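Local coordinates for aerotolerance-related membrane protein (Bacteroides fragilis, PDB 4JDU), which is a calcium-binding membrane protein, represented here by its von Willebrand factor type A domain, and probably contributes to aerotolerance in a way not yet defined, at residues 9-20 with 108-119; 133-144 with 181-192. The protein carries 6 engineered substitutions. All coordinates share one frame; numbering follows the deposited sequence.

Contact 1 (9-20 with 108-119); sequences VEVMIALDISNS and VGRAIVVITDGE. With CA (calcium ion), chain C.
V11 and V113 meet through their methyls, CG1 to CG2 at 3.8 Å, on the tightly packed face of two parallel strands, 9-16 and 109-116. On the same face, in the conformer given, I13 CD1 lies 3.9 Å from V113 CB and I13 CG2 touches I115 CD1. Seven backbone hydrogen bonds join the strands from E10 to D16. Beyond D16 the chains part around a calcium ion, bound by S18 OG (2.3 Å), S20 OG (2.4 Å), T89 and two waters. This is the metal-ion-dependent adhesion site (MIDAS) of the vWA fold, with its DxSxS signature at D16-S20. D16 acts from the second shell. Its OD1 takes the N-H and hydroxyl of S18, while the anti lone pair of OD2 accepts T116 OG1 at 2.6 Å. Set between its backbone N and carbonyl carbon (chi1 61°), S20 OG reaches both the ion and D117 OD2 (2.6 Å), which accepts through its syn lone pair and also pairs with R30. The other end is looser. There E10 OE1 lies 3.5 Å from NH1 of the partly exposed R110, and E10 OE2 bonds T103. Helix 37-43 covers the I13 face and helix 91-99 the M12 face; strands 49-55 and 138-143 flank the pair.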
loop_
_atom_site.group_PDB
_atom_site.type_symbol
_atom_site.label_atom_id
_atom_site.label_comp_id
_atom_site.label_asym_id
_atom_site.label_seq_id
_atom_site.Cartn_x
_atom_site.Cartn_y
_atom_site.Cartn_z
ATOM N N VAL A 9 5.511 -14.023 11.428
ATOM C CA VAL A 9 6.223 -13.094 10.558
ATOM C C VAL A 9 5.843 -11.673 10.956
ATOM O O VAL A 9 4.748 -11.448 11.463
ATOM C CB VAL A 9 5.837 -13.342 9.082
ATOM C CG1 VAL A 9 6.502 -12.338 8.133
ATOM C CG2 VAL A 9 6.187 -14.759 8.688
ATOM N N GLU A 10 6.743 -10.716 10.754
ATOM C CA GLU A 10 6.394 -9.314 10.935
ATOM C C GLU A 10 6.007 -8.730 9.584
ATOM O O GLU A 10 6.729 -8.900 8.600
ATOM C CB GLU A 10 7.556 -8.529 11.552
ATOM C CG GLU A 10 7.855 -8.947 12.979
ATOM C CD GLU A 10 8.881 -8.065 13.648
ATOM O OE1 GLU A 10 9.291 -7.051 13.043
ATOM O OE2 GLU A 10 9.280 -8.391 14.787
ATOM N N VAL A 11 4.855 -8.066 9.528
ATOM C CA VAL A 11 4.355 -7.525 8.268
ATOM C C VAL A 11 4.135 -6.023 8.388
ATOM O O VAL A 11 3.356 -5.571 9.227
ATOM C CB VAL A 11 3.018 -8.193 7.862
ATOM C CG1 VAL A 11 2.502 -7.616 6.541
ATOM C CG2 VAL A 11 3.190 -9.701 7.759
HETATM N N MSE A 12 4.823 -5.243 7.562
HETATM C CA MSE A 12 4.595 -3.806 7.546
HETATM C C MSE A 12 3.787 -3.433 6.319
HETATM O O MSE A 12 4.237 -3.612 5.175
HETATM C CB MSE A 12 5.908 -3.018 7.567
HETATM C CG MSE A 12 5.698 -1.523 7.463
HETATM SE SE MSE A 12 4.619 -0.824 8.927
HETATM C CE MSE A 12 5.766 -1.310 10.404
ATOM N N ILE A 13 2.581 -2.934 6.571
ATOM C CA ILE A 13 1.726 -2.420 5.514
ATOM C C ILE A 13 2.184 -1.012 5.168
ATOM O O ILE A 13 2.428 -0.192 6.054
ATOM C CB ILE A 13 0.257 -2.350 5.971
ATOM C CG1 ILE A 13 -0.217 -3.710 6.485
ATOM C CG2 ILE A 13 -0.636 -1.864 4.835
ATOM C CD1 ILE A 13 -0.214 -4.797 5.424
ATOM N N ALA A 14 2.321 -0.727 3.879
ATOM C CA ALA A 14 2.550 0.646 3.437
ATOM C C ALA A 14 1.397 1.037 2.526
ATOM O O ALA A 14 1.316 0.562 1.389
ATOM C CB ALA A 14 3.892 0.773 2.714
ATOM N N LEU A 15 0.500 1.872 3.042
ATOM C CA LEU A 15 -0.731 2.225 2.337
ATOM C C LEU A 15 -0.637 3.595 1.697
ATOM O O LEU A 15 -0.418 4.596 2.382
ATOM C CB LEU A 15 -1.923 2.191 3.293
ATOM C CG LEU A 15 -3.269 2.705 2.757
ATOM C CD1 LEU A 15 -3.800 1.812 1.651
ATOM C CD2 LEU A 15 -4.245 2.752 3.897
ATOM N N ASP A 16 -0.817 3.629 0.383
ATOM C CA ASP A 16 -0.925 4.868 -0.385
ATOM C C ASP A 16 -2.221 5.597 -0.007
ATOM O O ASP A 16 -3.311 5.060 -0.203
ATOM C CB ASP A 16 -0.973 4.474 -1.869
ATOM C CG ASP A 16 -0.743 5.635 -2.812
ATOM O OD1 ASP A 16 -1.091 6.785 -2.476
ATOM O OD2 ASP A 16 -0.232 5.377 -3.931
ATOM N N ILE A 17 -2.105 6.807 0.535
ATOM C CA ILE A 17 -3.284 7.633 0.809
ATOM C C ILE A 17 -3.259 8.935 0.005
ATOM O O ILE A 17 -3.907 9.931 0.361
ATOM C CB ILE A 17 -3.487 7.895 2.319
ATOM C CG1 ILE A 17 -2.332 8.704 2.915
ATOM C CG2 ILE A 17 -3.658 6.560 3.056
ATOM C CD1 ILE A 17 -2.679 9.261 4.298
ATOM N N SER A 18 -2.528 8.901 -1.108
ATOM C CA SER A 18 -2.461 10.047 -2.007
ATOM C C SER A 18 -3.798 10.264 -2.690
ATOM O O SER A 18 -4.673 9.392 -2.686
ATOM C CB SER A 18 -1.340 9.876 -3.039
ATOM O OG SER A 18 -1.611 8.832 -3.965
ATOM N N ASN A 19 -3.947 11.430 -3.299
ATOM C CA ASN A 19 -5.234 11.830 -3.844
ATOM C C ASN A 19 -5.784 10.879 -4.912
ATOM O O ASN A 19 -6.988 10.682 -4.998
ATOM C CB ASN A 19 -5.178 13.266 -4.366
ATOM C CG ASN A 19 -6.248 14.140 -3.751
ATOM O OD1 ASN A 19 -7.363 14.223 -4.265
ATOM N ND2 ASN A 19 -5.928 14.773 -2.630
ATOM N N SER A 20 -4.908 10.269 -5.706
ATOM C CA SER A 20 -5.388 9.370 -6.758
ATOM C C SER A 20 -6.132 8.149 -6.205
ATOM O O SER A 20 -6.921 7.523 -6.916
ATOM C CB SER A 20 -4.247 8.930 -7.675
ATOM O OG SER A 20 -3.261 8.231 -6.937
ATOM N N VAL A 108 13.324 -13.754 12.547
ATOM C CA VAL A 108 11.910 -13.635 12.217
ATOM C C VAL A 108 11.761 -13.170 10.778
ATOM O O VAL A 108 12.549 -12.353 10.292
ATOM C CB VAL A 108 11.158 -12.682 13.189
ATOM C CG1 VAL A 108 11.655 -11.247 13.056
ATOM C CG2 VAL A 108 9.657 -12.755 12.958
ATOM N N GLY A 109 10.764 -13.707 10.084
ATOM C CA GLY A 109 10.475 -13.258 8.739
ATOM C C GLY A 109 10.000 -11.821 8.742
ATOM O O GLY A 109 9.332 -11.376 9.681
ATOM N N ARG A 110 10.369 -11.080 7.703
ATOM C CA ARG A 110 9.933 -9.698 7.563
ATOM C C ARG A 110 9.376 -9.493 6.156
ATOM O O ARG A 110 10.028 -9.826 5.164
ATOM C CB ARG A 110 11.092 -8.722 7.793
ATOM C CG ARG A 110 11.844 -8.853 9.117
ATOM C CD ARG A 110 13.085 -7.942 9.061
ATOM N NE ARG A 110 13.987 -7.877 10.223
ATOM C CZ ARG A 110 13.660 -7.961 11.516
ATOM N NH1 ARG A 110 12.409 -8.152 11.923
ATOM N NH2 ARG A 110 14.625 -7.860 12.425
ATOM N N ALA A 111 8.171 -8.944 6.071
ATOM C CA ALA A 111 7.544 -8.677 4.777
ATOM C C ALA A 111 6.926 -7.296 4.753
ATOM O O ALA A 111 6.330 -6.854 5.737
ATOM C CB ALA A 111 6.481 -9.726 4.472
ATOM N N ILE A 112 7.075 -6.620 3.620
ATOM C CA ILE A 112 6.434 -5.334 3.381
ATOM C C ILE A 112 5.333 -5.555 2.369
ATOM O O ILE A 112 5.527 -6.274 1.389
ATOM C CB ILE A 112 7.442 -4.304 2.842
ATOM C CG1 ILE A 112 8.547 -4.056 3.879
ATOM C CG2 ILE A 112 6.739 -3.002 2.439
ATOM C CD1 ILE A 112 9.696 -3.215 3.364
ATOM N N VAL A 113 4.165 -4.976 2.629
ATOM C CA VAL A 113 3.057 -5.048 1.676
ATOM C C VAL A 113 2.660 -3.635 1.282
ATOM O O VAL A 113 2.072 -2.902 2.081
ATOM C CB VAL A 113 1.843 -5.793 2.269
ATOM C CG1 VAL A 113 0.709 -5.876 1.240
ATOM C CG2 VAL A 113 2.238 -7.192 2.737
ATOM N N VAL A 114 3.043 -3.243 0.070
ATOM C CA VAL A 114 2.702 -1.927 -0.465
ATOM C C VAL A 114 1.349 -2.006 -1.158
ATOM O O VAL A 114 1.149 -2.866 -2.014
ATOM C CB VAL A 114 3.764 -1.435 -1.469
ATOM C CG1 VAL A 114 3.450 -0.025 -1.925
ATOM C CG2 VAL A 114 5.161 -1.476 -0.842
ATOM N N ILE A 115 0.420 -1.129 -0.768
ATOM C CA ILE A 115 -0.920 -1.080 -1.359
ATOM C C ILE A 115 -1.115 0.276 -2.034
ATOM O O ILE A 115 -1.121 1.318 -1.381
ATOM C CB ILE A 115 -2.008 -1.352 -0.304
ATOM C CG1 ILE A 115 -1.642 -2.622 0.474
ATOM C CG2 ILE A 115 -3.368 -1.498 -0.954
ATOM C CD1 ILE A 115 -2.640 -3.024 1.522
ATOM N N THR A 116 -1.248 0.262 -3.357
ATOM C CA THR A 116 -1.101 1.483 -4.135
ATOM C C THR A 116 -1.692 1.310 -5.523
ATOM O O THR A 116 -1.898 0.187 -5.969
ATOM C CB THR A 116 0.411 1.851 -4.266
ATOM O OG1 THR A 116 0.565 3.086 -4.973
ATOM C CG2 THR A 116 1.197 0.742 -5.003
ATOM N N ASP A 117 -1.954 2.420 -6.208
ATOM C CA ASP A 117 -2.319 2.358 -7.621
ATOM C C ASP A 117 -1.060 2.448 -8.486
ATOM O O ASP A 117 -1.128 2.407 -9.722
ATOM C CB ASP A 117 -3.346 3.436 -7.978
ATOM C CG ASP A 117 -2.908 4.833 -7.575
ATOM O OD1 ASP A 117 -1.682 5.092 -7.510
ATOM O OD2 ASP A 117 -3.797 5.676 -7.341
ATOM N N GLY A 118 0.082 2.585 -7.825
ATOM C CA GLY A 118 1.366 2.512 -8.500
ATOM C C GLY A 118 1.683 3.721 -9.346
ATOM O O GLY A 118 2.720 3.755 -10.016
ATOM N N GLU A 119 0.798 4.714 -9.341
ATOM C CA GLU A 119 1.070 5.963 -10.037
ATOM C C GLU A 119 2.200 6.691 -9.339
ATOM O O GLU A 119 1.998 7.775 -8.788
ATOM C CB GLU A 119 -0.160 6.861 -10.039
ATOM C CG GLU A 119 -1.171 6.502 -11.088
ATOM C CD GLU A 119 -1.847 7.720 -11.677
ATOM O OE1 GLU A 119 -2.291 7.643 -12.843
ATOM O OE2 GLU A 119 -1.944 8.749 -10.972
HETATM CA CA CA C . -1.074 8.794 -6.193
HETATM O O HOH W 1 -2.062 11.248 -6.177
HETATM O O HOH W 2 -0.901 9.570 -8.528
#

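Contact 2 (133-144 with 181-192); sequences SSSGIQVNVLGV and IAKEGNGIYIRV. Engineered in segment 133-144: S133 (natural residue Ala), S134 (natural residue Lys), S135 (natural residue Lys).
I181 crosses V141 at about a right angle, CG2 to CG2 at 3.6 Å, so the last turns of helix 175-184 sit on strand 138-143. A182 adds its CB to the same V141 methyl. E184 offers its carbonyl O to the hydroxyl of S133, an engineered serine, at 2.7 Å and in the carbonyl plane. G185 follows the helix, its CA close to V139 CB, and its O accepts V139 N at 2.8 Å. N186 has positive phi and closes the helix with a Schellman motif. Its O takes Q138 NE2 on a lone pair, 3.2 Å away; that amide also bonds E205. G187 CA makes a CA-H...O contact with V139 O. At I188 the backbone N meets not a main-chain oxygen but N140 OD1, at 2.9 Å. N140 CG lies beside its own backbone N (chi1 -56°), which brings OD1 to I188; its ND2 meets Q138 OE1 from above the carbonyl plane, not on a lone pair. I188 O accepts V141 N, and V141 O accepts I190 N. Strands 138-143 and 189-191 are parallel neighbours, and the connection between them runs through helix 175-184, a beta-alpha-beta crossover of the vWA sheet. The Y189 ring runs forward to G143, CE1 3.7 Å from G143 N, and its hydroxyl bonds E175. I190 lies alongside L142, CD1 to CD2 at 3.8 Å. R191 forms a salt bridge with the same E175. V192 CB lies 3.6 Å from V144 CG1 in the conformer given, and V192 N bonds G143 O.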
loop_
_atom_site.group_PDB
_atom_site.type_symbol
_atom_site.label_atom_id
_atom_site.label_comp_id
_atom_site.label_asym_id
_atom_site.label_seq_id
_atom_site.Cartn_x
_atom_site.Cartn_y
_atom_site.Cartn_z
ATOM N N SER A 133 14.929 -6.341 -0.334
ATOM C CA SER A 133 15.004 -7.784 -0.542
ATOM C C SER A 133 16.433 -8.311 -0.372
ATOM O O SER A 133 16.634 -9.432 0.101
ATOM C CB SER A 133 14.404 -8.178 -1.903
ATOM O OG SER A 133 15.175 -7.672 -2.979
ATOM N N SER A 134 17.424 -7.513 -0.760
ATOM C CA SER A 134 18.826 -7.884 -0.571
ATOM C C SER A 134 19.087 -8.181 0.894
ATOM O O SER A 134 19.842 -9.094 1.235
ATOM C CB SER A 134 19.746 -6.745 -1.010
ATOM O OG SER A 134 21.106 -7.133 -0.903
ATOM N N SER A 135 18.450 -7.402 1.762
ATOM C CA SER A 135 18.629 -7.569 3.200
ATOM C C SER A 135 17.742 -8.663 3.790
ATOM O O SER A 135 17.793 -8.919 4.997
ATOM C CB SER A 135 18.428 -6.242 3.939
ATOM O OG SER A 135 17.073 -5.826 3.933
ATOM N N GLY A 136 16.933 -9.297 2.941
ATOM C CA GLY A 136 16.071 -10.393 3.355
ATOM C C GLY A 136 14.618 -9.997 3.592
ATOM O O GLY A 136 13.804 -10.842 3.974
ATOM N N ILE A 137 14.289 -8.722 3.380
ATOM C CA ILE A 137 12.928 -8.232 3.610
ATOM C C ILE A 137 12.141 -8.232 2.307
ATOM O O ILE A 137 12.417 -7.438 1.400
ATOM C CB ILE A 137 12.918 -6.797 4.188
ATOM C CG1 ILE A 137 13.681 -6.721 5.510
ATOM C CG2 ILE A 137 11.474 -6.294 4.358
ATOM C CD1 ILE A 137 13.880 -5.301 6.002
ATOM N N GLN A 138 11.161 -9.126 2.214
ATOM C CA GLN A 138 10.345 -9.252 1.008
ATOM C C GLN A 138 9.446 -8.040 0.794
ATOM O O GLN A 138 8.874 -7.502 1.743
ATOM C CB GLN A 138 9.473 -10.501 1.124
ATOM C CG GLN A 138 8.474 -10.689 -0.004
ATOM C CD GLN A 138 7.599 -11.903 0.220
ATOM O OE1 GLN A 138 6.786 -11.932 1.150
ATOM N NE2 GLN A 138 7.773 -12.923 -0.619
ATOM N N VAL A 139 9.325 -7.609 -0.457
ATOM C CA VAL A 139 8.395 -6.530 -0.791
ATOM C C VAL A 139 7.346 -7.025 -1.778
ATOM O O VAL A 139 7.666 -7.430 -2.903
ATOM C CB VAL A 139 9.089 -5.306 -1.395
ATOM C CG1 VAL A 139 8.086 -4.174 -1.583
ATOM C CG2 VAL A 139 10.255 -4.859 -0.526
ATOM N N ASN A 140 6.101 -6.996 -1.313
ATOM C CA ASN A 140 4.930 -7.386 -2.090
ATOM C C ASN A 140 4.155 -6.141 -2.472
ATOM O O ASN A 140 4.191 -5.133 -1.769
ATOM C CB ASN A 140 4.036 -8.300 -1.247
ATOM C CG ASN A 140 4.777 -9.521 -0.736
ATOM O OD1 ASN A 140 5.106 -10.426 -1.510
ATOM N ND2 ASN A 140 5.044 -9.557 0.574
ATOM N N VAL A 141 3.432 -6.215 -3.580
ATOM C CA VAL A 141 2.627 -5.083 -4.015
ATOM C C VAL A 141 1.205 -5.513 -4.367
ATOM O O VAL A 141 0.998 -6.452 -5.156
ATOM C CB VAL A 141 3.268 -4.361 -5.224
ATOM C CG1 VAL A 141 2.427 -3.160 -5.623
ATOM C CG2 VAL A 141 4.700 -3.924 -4.911
ATOM N N LEU A 142 0.230 -4.842 -3.755
ATOM C CA LEU A 142 -1.172 -5.028 -4.105
ATOM C C LEU A 142 -1.610 -3.787 -4.869
ATOM O O LEU A 142 -1.622 -2.672 -4.327
ATOM C CB LEU A 142 -2.035 -5.248 -2.860
ATOM C CG LEU A 142 -1.526 -6.322 -1.898
ATOM C CD1 LEU A 142 -2.481 -6.525 -0.735
ATOM C CD2 LEU A 142 -1.253 -7.630 -2.623
ATOM N N GLY A 143 -1.928 -3.977 -6.147
ATOM C CA GLY A 143 -2.303 -2.870 -7.007
ATOM C C GLY A 143 -3.806 -2.684 -6.977
ATOM O O GLY A 143 -4.558 -3.627 -7.242
ATOM N N VAL A 144 -4.246 -1.483 -6.621
ATOM C CA VAL A 144 -5.682 -1.209 -6.604
ATOM C C VAL A 144 -6.026 -0.182 -7.658
ATOM O O VAL A 144 -5.362 0.839 -7.810
ATOM C CB VAL A 144 -6.217 -0.736 -5.223
ATOM C CG1 VAL A 144 -6.295 -1.900 -4.239
ATOM C CG2 VAL A 144 -5.357 0.365 -4.679
ATOM N N ILE A 181 8.361 -3.619 -9.050
ATOM C CA ILE A 181 8.661 -3.443 -7.626
ATOM C C ILE A 181 8.593 -4.774 -6.884
ATOM O O ILE A 181 9.515 -5.120 -6.137
ATOM C CB ILE A 181 7.730 -2.408 -6.974
ATOM C CG1 ILE A 181 8.019 -1.014 -7.548
ATOM C CG2 ILE A 181 7.897 -2.404 -5.451
ATOM C CD1 ILE A 181 6.940 0.021 -7.234
ATOM N N ALA A 182 7.533 -5.538 -7.116
ATOM C CA ALA A 182 7.396 -6.837 -6.465
ATOM C C ALA A 182 8.484 -7.800 -6.917
ATOM O O ALA A 182 9.027 -8.555 -6.099
ATOM C CB ALA A 182 6.018 -7.431 -6.733
ATOM N N LYS A 183 8.806 -7.796 -8.212
ATOM C CA LYS A 183 9.862 -8.662 -8.730
ATOM C C LYS A 183 11.184 -8.369 -8.029
ATOM O O LYS A 183 11.841 -9.281 -7.504
ATOM C CB LYS A 183 10.012 -8.482 -10.243
ATOM C CG LYS A 183 11.296 -9.104 -10.798
ATOM C CD LYS A 183 11.559 -8.636 -12.224
ATOM C CE LYS A 183 12.899 -9.145 -12.731
ATOM N NZ LYS A 183 13.163 -8.657 -14.114
ATOM N N GLU A 184 11.572 -7.097 -8.002
ATOM C CA GLU A 184 12.853 -6.743 -7.414
ATOM C C GLU A 184 12.824 -6.891 -5.900
ATOM O O GLU A 184 13.873 -7.032 -5.277
ATOM C CB GLU A 184 13.269 -5.326 -7.820
ATOM C CG GLU A 184 13.557 -5.174 -9.315
ATOM C CD GLU A 184 14.679 -6.060 -9.830
ATOM O OE1 GLU A 184 14.700 -6.318 -11.053
ATOM O OE2 GLU A 184 15.547 -6.485 -9.034
ATOM N N GLY A 185 11.623 -6.867 -5.319
ATOM C CA GLY A 185 11.455 -7.096 -3.894
ATOM C C GLY A 185 11.323 -8.561 -3.508
ATOM O O GLY A 185 11.061 -8.858 -2.337
ATOM N N ASN A 186 11.531 -9.461 -4.474
ATOM C CA ASN A 186 11.378 -10.895 -4.239
ATOM C C ASN A 186 10.006 -11.229 -3.654
ATOM O O ASN A 186 9.883 -12.137 -2.827
ATOM C CB ASN A 186 12.496 -11.402 -3.309
ATOM C CG ASN A 186 12.661 -12.912 -3.344
ATOM O OD1 ASN A 186 12.327 -13.566 -4.330
ATOM N ND2 ASN A 186 13.188 -13.472 -2.261
ATOM N N GLY A 187 8.980 -10.489 -4.077
ATOM C CA GLY A 187 7.645 -10.688 -3.556
ATOM C C GLY A 187 6.665 -10.956 -4.670
ATOM O O GLY A 187 7.053 -11.229 -5.814
ATOM N N ILE A 188 5.385 -10.872 -4.332
ATOM C CA ILE A 188 4.373 -11.075 -5.355
ATOM C C ILE A 188 3.613 -9.796 -5.644
ATOM O O ILE A 188 3.568 -8.867 -4.823
ATOM C CB ILE A 188 3.370 -12.197 -5.006
ATOM C CG1 ILE A 188 2.540 -11.816 -3.779
ATOM C CG2 ILE A 188 4.089 -13.534 -4.831
ATOM C CD1 ILE A 188 1.367 -12.735 -3.527
ATOM N N TYR A 189 3.070 -9.727 -6.859
ATOM C CA TYR A 189 2.157 -8.654 -7.241
ATOM C C TYR A 189 0.770 -9.241 -7.454
ATOM O O TYR A 189 0.607 -10.278 -8.109
ATOM C CB TYR A 189 2.597 -7.933 -8.523
ATOM C CG TYR A 189 1.495 -7.065 -9.091
ATOM C CD1 TYR A 189 1.154 -5.869 -8.483
ATOM C CD2 TYR A 189 0.779 -7.455 -10.214
ATOM C CE1 TYR A 189 0.131 -5.080 -8.978
ATOM C CE2 TYR A 189 -0.243 -6.661 -10.722
ATOM C CZ TYR A 189 -0.554 -5.474 -10.097
ATOM O OH TYR A 189 -1.565 -4.647 -10.561
ATOM N N ILE A 190 -0.234 -8.575 -6.897
ATOM C CA ILE A 190 -1.622 -8.958 -7.117
ATOM C C ILE A 190 -2.408 -7.726 -7.507
ATOM O O ILE A 190 -2.357 -6.711 -6.805
ATOM C CB ILE A 190 -2.258 -9.509 -5.836
ATOM C CG1 ILE A 190 -1.520 -10.758 -5.357
ATOM C CG2 ILE A 190 -3.733 -9.810 -6.053
ATOM C CD1 ILE A 190 -1.830 -11.105 -3.929
ATOM N N ARG A 191 -3.141 -7.798 -8.619
ATOM C CA ARG A 191 -4.106 -6.752 -8.936
ATOM C C ARG A 191 -5.378 -7.026 -8.143
ATOM O O ARG A 191 -6.035 -8.055 -8.333
ATOM C CB ARG A 191 -4.441 -6.683 -10.428
ATOM C CG ARG A 191 -5.354 -5.495 -10.729
ATOM C CD ARG A 191 -6.099 -5.621 -12.046
ATOM N NE ARG A 191 -5.228 -5.441 -13.200
ATOM C CZ ARG A 191 -5.669 -5.357 -14.452
ATOM N NH1 ARG A 191 -6.971 -5.430 -14.703
ATOM N NH2 ARG A 191 -4.814 -5.193 -15.452
ATOM N N VAL A 192 -5.709 -6.116 -7.242
ATOM C CA VAL A 192 -6.811 -6.354 -6.320
ATOM C C VAL A 192 -8.160 -6.252 -7.004
ATOM O O VAL A 192 -8.492 -5.221 -7.589
ATOM C CB VAL A 192 -6.781 -5.364 -5.154
ATOM C CG1 VAL A 192 -7.935 -5.659 -4.206
ATOM C CG2 VAL A 192 -5.449 -5.458 -4.426
HETATM O O HOH W 3 14.893 -11.637 -0.197
#

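How the contacts relate
Both contacts pair parallel strands of one mixed sheet. Contact 1 lies about 3 Å, centre to centre, from the middle of the chain; contact 2 lies about 11 Å from it and includes the outermost strand 189-191. They meet where strand 109-116 neighbours strand 138-143, with probable hydrogen bonds from I112 N to Q138 O (2.7 Å) and from L142 N to V114 O (2.8 Å). Contact 1 ends its hydrophobic strands in a charged, metal-binding site. Contact 2 binds no metal. Its polar groups are mostly uncharged: amide side chains of the strand and carbonyls at the end of helix 175-184. Its residues are more often partly exposed. V144 O packs against D117 CB.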